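PDB 3E99: benzoate 1,2-dioxygenase beta subunit from Burkholderia mallei ATCC 23344, which probably serves as the structural partner of the catalytic alpha subunit in the enzyme complex that dihydroxylates benzoate at ring positions 1 and 2. Local coordinates for residues A[5-10]-A[97-102]; A[12-17]-A[132-137]; A[32-37]-A[142-147]. One frame throughout, in Å; residues are numbered along the deposited sequence.

Contact 1: A[5-10]-A[97-102]; sequences IDLADI and VERESA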
loop_
_atom_site.group_PDB
_atom_site.type_symbol
_atom_site.label_atom_id
_atom_site.label_comp_id
_atom_site.label_asym_id
_atom_site.label_seq_id
_atom_site.Cartn_x
_atom_site.Cartn_y
_atom_site.Cartn_z
ATOM N N ILE A 5 13.244 19.781 -1.381
ATOM C CA ILE A 5 12.771 18.545 -0.821
ATOM C C ILE A 5 11.459 18.357 -1.534
ATOM O O ILE A 5 10.647 19.295 -1.631
ATOM C CB ILE A 5 12.552 18.655 0.703
ATOM C CG1 ILE A 5 13.873 18.850 1.439
ATOM C CG2 ILE A 5 11.837 17.402 1.285
ATOM C CD1 ILE A 5 14.811 17.663 1.334
ATOM N N ASP A 6 11.267 17.168 -2.088
ATOM C CA ASP A 6 10.014 16.846 -2.719
ATOM C C ASP A 6 9.385 15.614 -2.050
ATOM O O ASP A 6 9.922 15.042 -1.081
ATOM C CB ASP A 6 10.209 16.628 -4.217
ATOM C CG ASP A 6 11.129 15.470 -4.547
ATOM O OD1 ASP A 6 11.352 14.576 -3.713
ATOM O OD2 ASP A 6 11.613 15.425 -5.692
ATOM N N LEU A 7 8.255 15.190 -2.602
ATOM C CA LEU A 7 7.498 14.095 -2.032
ATOM C C LEU A 7 8.294 12.822 -2.022
ATOM O O LEU A 7 8.221 12.062 -1.058
ATOM C CB LEU A 7 6.187 13.900 -2.805
ATOM C CG LEU A 7 5.296 12.782 -2.333
ATOM C CD1 LEU A 7 4.880 13.021 -0.872
ATOM C CD2 LEU A 7 4.072 12.663 -3.281
ATOM N N ALA A 8 9.067 12.569 -3.069
ATOM C CA ALA A 8 9.912 11.385 -3.101
ATOM C C ALA A 8 10.967 11.385 -1.998
ATOM O O ALA A 8 11.221 10.350 -1.402
ATOM C CB ALA A 8 10.539 11.158 -4.472
ATOM N N ASP A 9 11.567 12.541 -1.716
ATOM C CA ASP A 9 12.516 12.627 -0.608
ATOM C C ASP A 9 11.836 12.302 0.735
ATOM O O ASP A 9 12.393 11.601 1.588
ATOM C CB ASP A 9 13.129 14.005 -0.539
ATOM C CG ASP A 9 13.950 14.327 -1.745
ATOM O OD1 ASP A 9 14.644 13.418 -2.270
ATOM O OD2 ASP A 9 13.866 15.487 -2.179
ATOM N N ILE A 10 10.638 12.837 0.917
ATOM C CA ILE A 10 9.857 12.576 2.106
ATOM C C ILE A 10 9.492 11.097 2.226
ATOM O O ILE A 10 9.605 10.519 3.291
ATOM C CB ILE A 10 8.598 13.475 2.181
ATOM C CG1 ILE A 10 8.975 14.972 2.248
ATOM C CG2 ILE A 10 7.722 13.096 3.416
ATOM C CD1 ILE A 10 7.839 15.951 1.978
ATOM N N VAL A 97 0.407 9.206 0.534
ATOM C CA VAL A 97 1.171 10.293 1.146
ATOM C C VAL A 97 0.856 11.631 0.447
ATOM O O VAL A 97 0.991 11.747 -0.746
ATOM C CB VAL A 97 2.674 10.060 1.104
ATOM C CG1 VAL A 97 3.380 11.244 1.842
ATOM C CG2 VAL A 97 3.054 8.681 1.746
ATOM N N GLU A 98 0.436 12.611 1.238
ATOM C CA GLU A 98 0.142 13.949 0.778
ATOM C C GLU A 98 0.918 14.972 1.550
ATOM O O GLU A 98 0.891 14.972 2.774
ATOM C CB GLU A 98 -1.314 14.258 0.979
ATOM C CG GLU A 98 -2.235 13.377 0.103
ATOM C CD GLU A 98 -3.653 13.725 0.365
ATOM O OE1 GLU A 98 -4.123 14.754 -0.169
ATOM O OE2 GLU A 98 -4.268 13.037 1.169
ATOM N N ARG A 99 1.566 15.876 0.831
ATOM C CA ARG A 99 2.236 17.005 1.461
ATOM C C ARG A 99 1.199 18.043 1.847
ATOM O O ARG A 99 0.346 18.375 1.048
ATOM C CB ARG A 99 3.243 17.612 0.487
ATOM C CG ARG A 99 4.408 16.660 0.176
ATOM C CD ARG A 99 5.395 17.314 -0.793
ATOM N NE ARG A 99 5.898 18.593 -0.274
ATOM C CZ ARG A 99 6.587 19.457 -1.004
ATOM N NH1 ARG A 99 6.857 19.179 -2.278
ATOM N NH2 ARG A 99 6.988 20.617 -0.466
ATOM N N GLU A 100 1.285 18.559 3.071
ATOM C CA GLU A 100 0.323 19.541 3.550
ATOM C C GLU A 100 0.890 20.956 3.616
ATOM O O GLU A 100 0.203 21.909 3.246
ATOM C CB GLU A 100 -0.164 19.119 4.913
ATOM C CG GLU A 100 -1.060 17.924 4.846
ATOM C CD GLU A 100 -1.669 17.606 6.183
ATOM O OE1 GLU A 100 -0.983 17.779 7.204
ATOM O OE2 GLU A 100 -2.830 17.194 6.197
ATOM N N SER A 101 2.115 21.092 4.108
ATOM C CA SER A 101 2.773 22.402 4.171
ATOM C C SER A 101 4.272 22.266 4.268
ATOM O O SER A 101 4.775 21.175 4.481
ATOM C CB SER A 101 2.269 23.171 5.366
ATOM O OG SER A 101 2.656 22.492 6.548
ATOM N N ALA A 102 4.961 23.398 4.090
ATOM C CA ALA A 102 6.388 23.544 4.310
ATOM C C ALA A 102 6.656 24.884 4.956
ATOM O O ALA A 102 6.076 25.906 4.582
ATOM C CB ALA A 102 7.163 23.426 3.010
HETATM O O HOH W 1 6.703 17.124 -4.123
#
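A water molecule joins L7 and R99 across the contact. It accepts from R99 NH1 at 2.8 Å and from L7 N at 2.9 Å. The water lies in the plane of the guanidinium group, at its edge. L7 N belongs to the first turn of helix 7-22, so the water links the helix start to the strand. R99 also contributes its aliphatic part. L7 and R99 run past each other in opposite senses, and L7 CD1 comes 3.8 Å from R99 CG. I10 meets R99 at about a right angle, with I10 CD1 3.9 Å from R99 CD. Deeper in, L7 CD1 rests on V97 CG1 at 3.6 Å. L7 CG stands anti to its own backbone N (chi1 179°), which carries the methyls to the strand. The helix start is fixed by a capping box. D9 N donates to D6 OD1 at 2.9 Å, and D6 N donates back to D9 OD2 at 3.1 Å. The contact sets the first turn of helix 7-22 against strand 89-103, an outermost strand of the sheet in this chain. I10 also touches V109 on the adjoining strand 106-119. E98 forms a salt bridge with R19 of the second subunit.

Contact 2: A[12-17]-A[132-137]; sequences AFLYRE and YAIDFS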
loop_
_atom_site.group_PDB
_atom_site.type_symbol
_atom_site.label_atom_id
_atom_site.label_comp_id
_atom_site.label_asym_id
_atom_site.label_seq_id
_atom_site.Cartn_x
_atom_site.Cartn_y
_atom_site.Cartn_z
ATOM N N ALA A 12 11.069 8.567 0.926
ATOM C CA ALA A 12 12.276 7.800 1.175
ATOM C C ALA A 12 12.526 7.746 2.666
ATOM O O ALA A 12 12.841 6.691 3.231
ATOM C CB ALA A 12 13.483 8.405 0.419
ATOM N N PHE A 13 12.358 8.892 3.319
ATOM C CA PHE A 13 12.504 8.982 4.750
ATOM C C PHE A 13 11.475 8.182 5.533
ATOM O O PHE A 13 11.830 7.452 6.498
ATOM C CB PHE A 13 12.428 10.406 5.204
ATOM C CG PHE A 13 12.509 10.541 6.681
ATOM C CD1 PHE A 13 13.679 10.218 7.339
ATOM C CD2 PHE A 13 11.399 10.936 7.420
ATOM C CE1 PHE A 13 13.751 10.321 8.695
ATOM C CE2 PHE A 13 11.469 11.019 8.772
ATOM C CZ PHE A 13 12.634 10.698 9.416
ATOM N N LEU A 14 10.208 8.297 5.136
ATOM C CA LEU A 14 9.146 7.520 5.751
ATOM C C LEU A 14 9.405 6.000 5.619
ATOM O O LEU A 14 9.125 5.237 6.547
ATOM C CB LEU A 14 7.755 7.876 5.182
ATOM C CG LEU A 14 7.174 9.294 5.348
ATOM C CD1 LEU A 14 5.812 9.462 4.636
ATOM C CD2 LEU A 14 7.085 9.618 6.866
ATOM N N TYR A 15 9.908 5.565 4.459
ATOM C CA TYR A 15 10.159 4.162 4.251
ATOM C C TYR A 15 11.303 3.721 5.162
ATOM O O TYR A 15 11.242 2.666 5.736
ATOM C CB TYR A 15 10.473 3.835 2.789
ATOM C CG TYR A 15 9.364 4.244 1.800
ATOM C CD1 TYR A 15 8.061 4.541 2.227
ATOM C CD2 TYR A 15 9.643 4.371 0.468
ATOM C CE1 TYR A 15 7.063 4.893 1.340
ATOM C CE2 TYR A 15 8.667 4.749 -0.445
ATOM C CZ TYR A 15 7.377 5.015 -0.002
ATOM O OH TYR A 15 6.449 5.394 -0.936
ATOM N N ARG A 16 12.357 4.535 5.268
ATOM C CA ARG A 16 13.487 4.196 6.117
ATOM C C ARG A 16 13.070 4.131 7.583
ATOM O O ARG A 16 13.378 3.165 8.273
ATOM C CB ARG A 16 14.617 5.229 5.961
ATOM C CG ARG A 16 15.755 4.977 6.920
ATOM C CD ARG A 16 17.082 5.605 6.508
ATOM N NE ARG A 16 18.094 5.068 7.417
ATOM C CZ ARG A 16 18.485 5.632 8.549
ATOM N NH1 ARG A 16 18.031 6.827 8.923
ATOM N NH2 ARG A 16 19.369 5.004 9.294
ATOM N N GLU A 17 12.384 5.176 8.057
ATOM C CA GLU A 17 11.953 5.222 9.451
ATOM C C GLU A 17 11.167 3.981 9.851
ATOM O O GLU A 17 11.473 3.328 10.849
ATOM C CB GLU A 17 11.204 6.510 9.749
ATOM C CG GLU A 17 10.797 6.693 11.210
ATOM C CD GLU A 17 9.319 6.524 11.460
ATOM O OE1 GLU A 17 8.493 6.890 10.588
ATOM O OE2 GLU A 17 8.960 5.987 12.530
ATOM N N TYR A 132 3.034 13.783 10.032
ATOM C CA TYR A 132 4.406 14.037 10.449
ATOM C C TYR A 132 4.816 15.476 10.082
ATOM O O TYR A 132 4.513 15.938 8.993
ATOM C CB TYR A 132 5.364 13.096 9.736
ATOM C CG TYR A 132 5.558 11.697 10.266
ATOM C CD1 TYR A 132 4.534 10.991 10.883
ATOM C CD2 TYR A 132 6.748 11.007 9.959
ATOM C CE1 TYR A 132 4.737 9.678 11.307
ATOM C CE2 TYR A 132 6.935 9.686 10.321
ATOM C CZ TYR A 132 5.950 9.031 11.011
ATOM O OH TYR A 132 6.166 7.721 11.385
ATOM N N ALA A 133 5.510 16.162 10.990
ATOM C CA ALA A 133 6.346 17.321 10.647
ATOM C C ALA A 133 7.791 16.878 10.748
ATOM O O ALA A 133 8.210 16.354 11.794
ATOM C CB ALA A 133 6.090 18.486 11.602
ATOM N N ILE A 134 8.547 17.091 9.679
ATOM C CA ILE A 134 9.899 16.574 9.565
ATOM C C ILE A 134 10.840 17.719 9.204
ATOM O O ILE A 134 10.614 18.408 8.214
ATOM C CB ILE A 134 10.010 15.510 8.459
ATOM C CG1 ILE A 134 9.001 14.384 8.647
ATOM C CG2 ILE A 134 11.420 14.951 8.416
ATOM C CD1 ILE A 134 8.675 13.645 7.362
ATOM N N ASP A 135 11.901 17.871 9.991
ATOM C CA ASP A 135 12.931 18.884 9.791
ATOM C C ASP A 135 14.037 18.363 8.884
ATOM O O ASP A 135 14.762 17.396 9.225
ATOM C CB ASP A 135 13.510 19.273 11.155
ATOM C CG ASP A 135 14.603 20.335 11.063
ATOM O OD1 ASP A 135 14.856 20.917 9.979
ATOM O OD2 ASP A 135 15.207 20.576 12.109
ATOM N N PHE A 136 14.135 18.941 7.691
ATOM C CA PHE A 136 15.175 18.553 6.749
ATOM C C PHE A 136 16.393 19.483 6.737
ATOM O O PHE A 136 17.230 19.398 5.836
ATOM C CB PHE A 136 14.609 18.442 5.336
ATOM C CG PHE A 136 13.741 17.223 5.107
ATOM C CD1 PHE A 136 12.383 17.241 5.419
ATOM C CD2 PHE A 136 14.280 16.067 4.556
ATOM C CE1 PHE A 136 11.587 16.146 5.185
ATOM C CE2 PHE A 136 13.461 14.962 4.304
ATOM C CZ PHE A 136 12.135 15.003 4.640
ATOM N N SER A 137 16.535 20.330 7.744
ATOM C CA SER A 137 17.641 21.294 7.773
ATOM C C SER A 137 19.035 20.652 7.994
ATOM O O SER A 137 20.030 21.140 7.458
ATOM C CB SER A 137 17.376 22.351 8.832
ATOM O OG SER A 137 17.322 21.771 10.111
#
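Y132 OH donates to E17 OE1 at 2.6 Å, a short bond between buried side chains. The two side chains approach from opposite directions. E17 OE1 lies at the edge of the Y132 ring, near its plane, and the hydroxyl meets it on the syn side. The carboxylate and ring planes are 50° apart. E17 reaches the ring by a bend at chi2 (-108°), well away from a staggered value. L14 covers the same tyrosine obliquely. Its CD2 lies 3.4 Å from Y132 CD2, a tight fit, as the two side chains slide past each other. One residue before L14, F13 and I134 also slide past each other in opposite directions. F13 CD2 is 3.8 Å from I134 CD1, and F13 CE2 is 3.9 Å from I134 CG2.

The second shell holds the polar pair in place. E17 OE2 is hydrogen-bonded to W29 NE1 and to Y33 OH, so both carboxylate oxygens are engaged. K146 NZ is hydrogen-bonded to Y132 OH. This network would favour the charged form of E17 despite its burial. F111 meets the Y132 ring edge-to-face. At the strand's end, D135 OD1 accepts from S137 N at 2.9 Å in an Asx turn, and S137 OG donates to the same oxygen from the same face of the carboxylate. The turn lies where the chain leaves strand 122-135.

The axes of 12-17 and 132-135 come within 11.6 Å and are nearly perpendicular, setting helix 7-22 across strand 122-135. Such a helix against a curved sheet fits the NTF2-like fold. L14 also reaches I94 and V97 on strand 89-103, while F13 and Y132 both touch I143 on strand 142-150.

Contact 3: A[32-37]-A[142-147]; sequences CYRADA and KIVSKY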
loop_
_atom_site.group_PDB
_atom_site.type_symbol
_atom_site.label_atom_id
_atom_site.label_comp_id
_atom_site.label_asym_id
_atom_site.label_seq_id
_atom_site.Cartn_x
_atom_site.Cartn_y
_atom_site.Cartn_z
ATOM N N CYS A 32 15.906 8.952 13.956
ATOM C CA CYS A 32 15.041 9.618 12.976
ATOM C C CYS A 32 14.202 10.694 13.629
ATOM O O CYS A 32 13.476 11.413 12.907
ATOM C CB CYS A 32 14.079 8.611 12.303
ATOM S SG CYS A 32 14.907 7.327 11.384
ATOM N N TYR A 33 14.279 10.782 14.967
ATOM C CA TYR A 33 13.488 11.717 15.761
ATOM C C TYR A 33 14.347 12.794 16.409
ATOM O O TYR A 33 15.383 12.506 16.993
ATOM C CB TYR A 33 12.664 11.013 16.860
ATOM C CG TYR A 33 11.537 10.143 16.289
ATOM C CD1 TYR A 33 11.803 8.902 15.731
ATOM C CD2 TYR A 33 10.212 10.572 16.318
ATOM C CE1 TYR A 33 10.777 8.104 15.217
ATOM C CE2 TYR A 33 9.181 9.784 15.822
ATOM C CZ TYR A 33 9.460 8.581 15.225
ATOM O OH TYR A 33 8.411 7.805 14.726
ATOM N N ARG A 34 13.910 14.035 16.290
ATOM C CA ARG A 34 14.613 15.145 16.948
ATOM C C ARG A 34 14.471 14.989 18.465
ATOM O O ARG A 34 13.447 14.518 18.968
ATOM C CB ARG A 34 14.091 16.497 16.463
ATOM C CG ARG A 34 15.216 17.486 16.254
ATOM C CD ARG A 34 14.833 18.687 15.388
ATOM N NE ARG A 34 13.832 19.517 16.039
ATOM C CZ ARG A 34 13.407 20.672 15.544
ATOM N NH1 ARG A 34 13.869 21.106 14.383
ATOM N NH2 ARG A 34 12.502 21.379 16.190
ATOM N N ALA A 35 15.495 15.402 19.221
ATOM C CA ALA A 35 15.430 15.245 20.676
ATOM C C ALA A 35 14.146 15.862 21.267
ATOM O O ALA A 35 13.605 15.365 22.252
ATOM C CB ALA A 35 16.683 15.825 21.333
ATOM N N ASP A 36 13.639 16.917 20.635
ATOM C CA ASP A 36 12.409 17.588 21.086
ATOM C C ASP A 36 11.143 17.104 20.357
ATOM O O ASP A 36 10.117 17.778 20.397
ATOM C CB ASP A 36 12.534 19.106 20.922
ATOM C CG ASP A 36 12.598 19.547 19.481
ATOM O OD1 ASP A 36 12.952 18.732 18.599
ATOM O OD2 ASP A 36 12.312 20.734 19.238
ATOM N N ALA A 37 11.211 15.932 19.728
ATOM C CA ALA A 37 10.052 15.380 19.022
ATOM C C ALA A 37 8.880 15.116 19.965
ATOM O O ALA A 37 9.061 14.564 21.042
ATOM C CB ALA A 37 10.426 14.089 18.270
ATOM N N LYS A 142 14.850 14.735 10.519
ATOM C CA LYS A 142 14.490 14.512 11.906
ATOM C C LYS A 142 13.027 14.845 12.124
ATOM O O LYS A 142 12.573 15.963 11.828
ATOM C CB LYS A 142 15.339 15.378 12.853
ATOM C CG LYS A 142 16.841 15.148 12.847
ATOM C CD LYS A 142 17.240 13.928 13.711
ATOM C CE LYS A 142 18.711 13.591 13.654
ATOM N NZ LYS A 142 19.068 12.543 14.699
ATOM N N ILE A 143 12.273 13.861 12.599
ATOM C CA ILE A 143 10.882 14.083 12.965
ATOM C C ILE A 143 10.756 15.077 14.126
ATOM O O ILE A 143 11.334 14.883 15.182
ATOM C CB ILE A 143 10.167 12.776 13.340
ATOM C CG1 ILE A 143 10.093 11.854 12.074
ATOM C CG2 ILE A 143 8.790 13.124 13.945
ATOM C CD1 ILE A 143 9.917 10.387 12.320
ATOM N N VAL A 144 9.970 16.125 13.919
ATOM C CA VAL A 144 9.709 17.154 14.952
ATOM C C VAL A 144 8.382 16.858 15.653
ATOM O O VAL A 144 8.239 17.084 16.846
ATOM C CB VAL A 144 9.629 18.554 14.324
ATOM C CG1 VAL A 144 9.142 19.543 15.347
ATOM C CG2 VAL A 144 10.990 18.964 13.774
ATOM N N SER A 145 7.424 16.290 14.925
ATOM C CA SER A 145 6.131 15.914 15.502
ATOM C C SER A 145 5.513 14.718 14.763
ATOM O O SER A 145 5.518 14.679 13.547
ATOM C CB SER A 145 5.167 17.116 15.465
ATOM O OG SER A 145 3.795 16.717 15.527
ATOM N N LYS A 146 4.997 13.745 15.521
ATOM C CA LYS A 146 4.259 12.619 15.003
ATOM C C LYS A 146 2.897 12.485 15.693
ATOM O O LYS A 146 2.787 12.419 16.911
ATOM C CB LYS A 146 5.081 11.343 15.120
ATOM C CG LYS A 146 4.321 10.050 14.788
ATOM C CD LYS A 146 5.282 8.975 14.524
ATOM C CE LYS A 146 4.580 7.600 14.416
ATOM N NZ LYS A 146 5.569 6.575 13.890
ATOM N N TYR A 147 1.851 12.446 14.867
ATOM C CA TYR A 147 0.480 12.310 15.284
ATOM C C TYR A 147 -0.072 11.095 14.549
ATOM O O TYR A 147 0.026 11.019 13.311
ATOM C CB TYR A 147 -0.285 13.552 14.843
ATOM C CG TYR A 147 -1.768 13.515 15.065
ATOM C CD1 TYR A 147 -2.300 13.710 16.328
ATOM C CD2 TYR A 147 -2.637 13.330 14.001
ATOM C CE1 TYR A 147 -3.652 13.721 16.537
ATOM C CE2 TYR A 147 -4.004 13.330 14.200
ATOM C CZ TYR A 147 -4.509 13.524 15.464
ATOM O OH TYR A 147 -5.882 13.529 15.647
HETATM O O HOH W 2 18.103 13.042 16.876
HETATM O O HOH W 3 8.360 19.261 18.785
#
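The Y33 ring carries I143 CD1 over one face, in a CH-pi contact. The methyl carbon is 3.6 Å from the ring centroid and 19° off the normal. The two side chains lie side by side and point the same way. K146 CD comes to the ring edge, 3.3 Å from Y33 OH. W29 also meets this ring. The guanidinium of R34 has V144 CG2 over the centre of one face, 3.4 Å from R34 CZ. D36 forms a side-on salt bridge with it, each oxygen using a syn lone pair. R34 NE donates in plane to D36 OD1 at 2.8 Å, at the edge, and R34 NH2 donates to D36 OD2, which is tilted from the plane. The R34 chain bends at chi3 (66°), and its guanidinium lies alongside V144. R34 NH1 goes to D135 in a salt bridge.

The backbones pair as parallel strands, with Y33 opposite I143. I143 N donates to C32 O at 2.7 Å, nearly straight (176°), and R34 N donates to I143 O at 2.9 Å. Both segments then turn a corner. Residues R34 to A37 make a type I turn, and V144 with S145 forms a classic beta bulge opposite A133. In this NTF2-like fold, residues 37-42 form the strand beside 142-150 after the turn. A water donates to both D36 O and V144 O beside the turn.

K146 is extended beyond CG, and its NZ donates to Y33 OH at 3.2 Å. The same amine reaches Y132 OH and I164 O, while Y33 OH also bonds E17. K142 NZ bonds D31 O.

Overall arrangement
From the N terminus, the chain first enters contact 1, where 5-10 meets 97-102 and closes a loop of 86 residues. Contact 2 starts further along the same helix, 7-22, and closes on 132-137. Contact 3 starts after helix 26-30 and closes on 142-147. The three loops cross one another; none lies wholly within another. Their partners run from edge strand 89-103, past 106-119, to the neighbours 122-135 and 142-150. Contacts 1 and 2 touch where I5 and I10 pack on F136. Contacts 2 and 3 meet where D135 packs on V144. Contacts 1 and 3 do not touch, with nearest atoms about 8 Å apart. Together they join the start of helix 7-22, its middle and the 32-37 turn region to the same sheet.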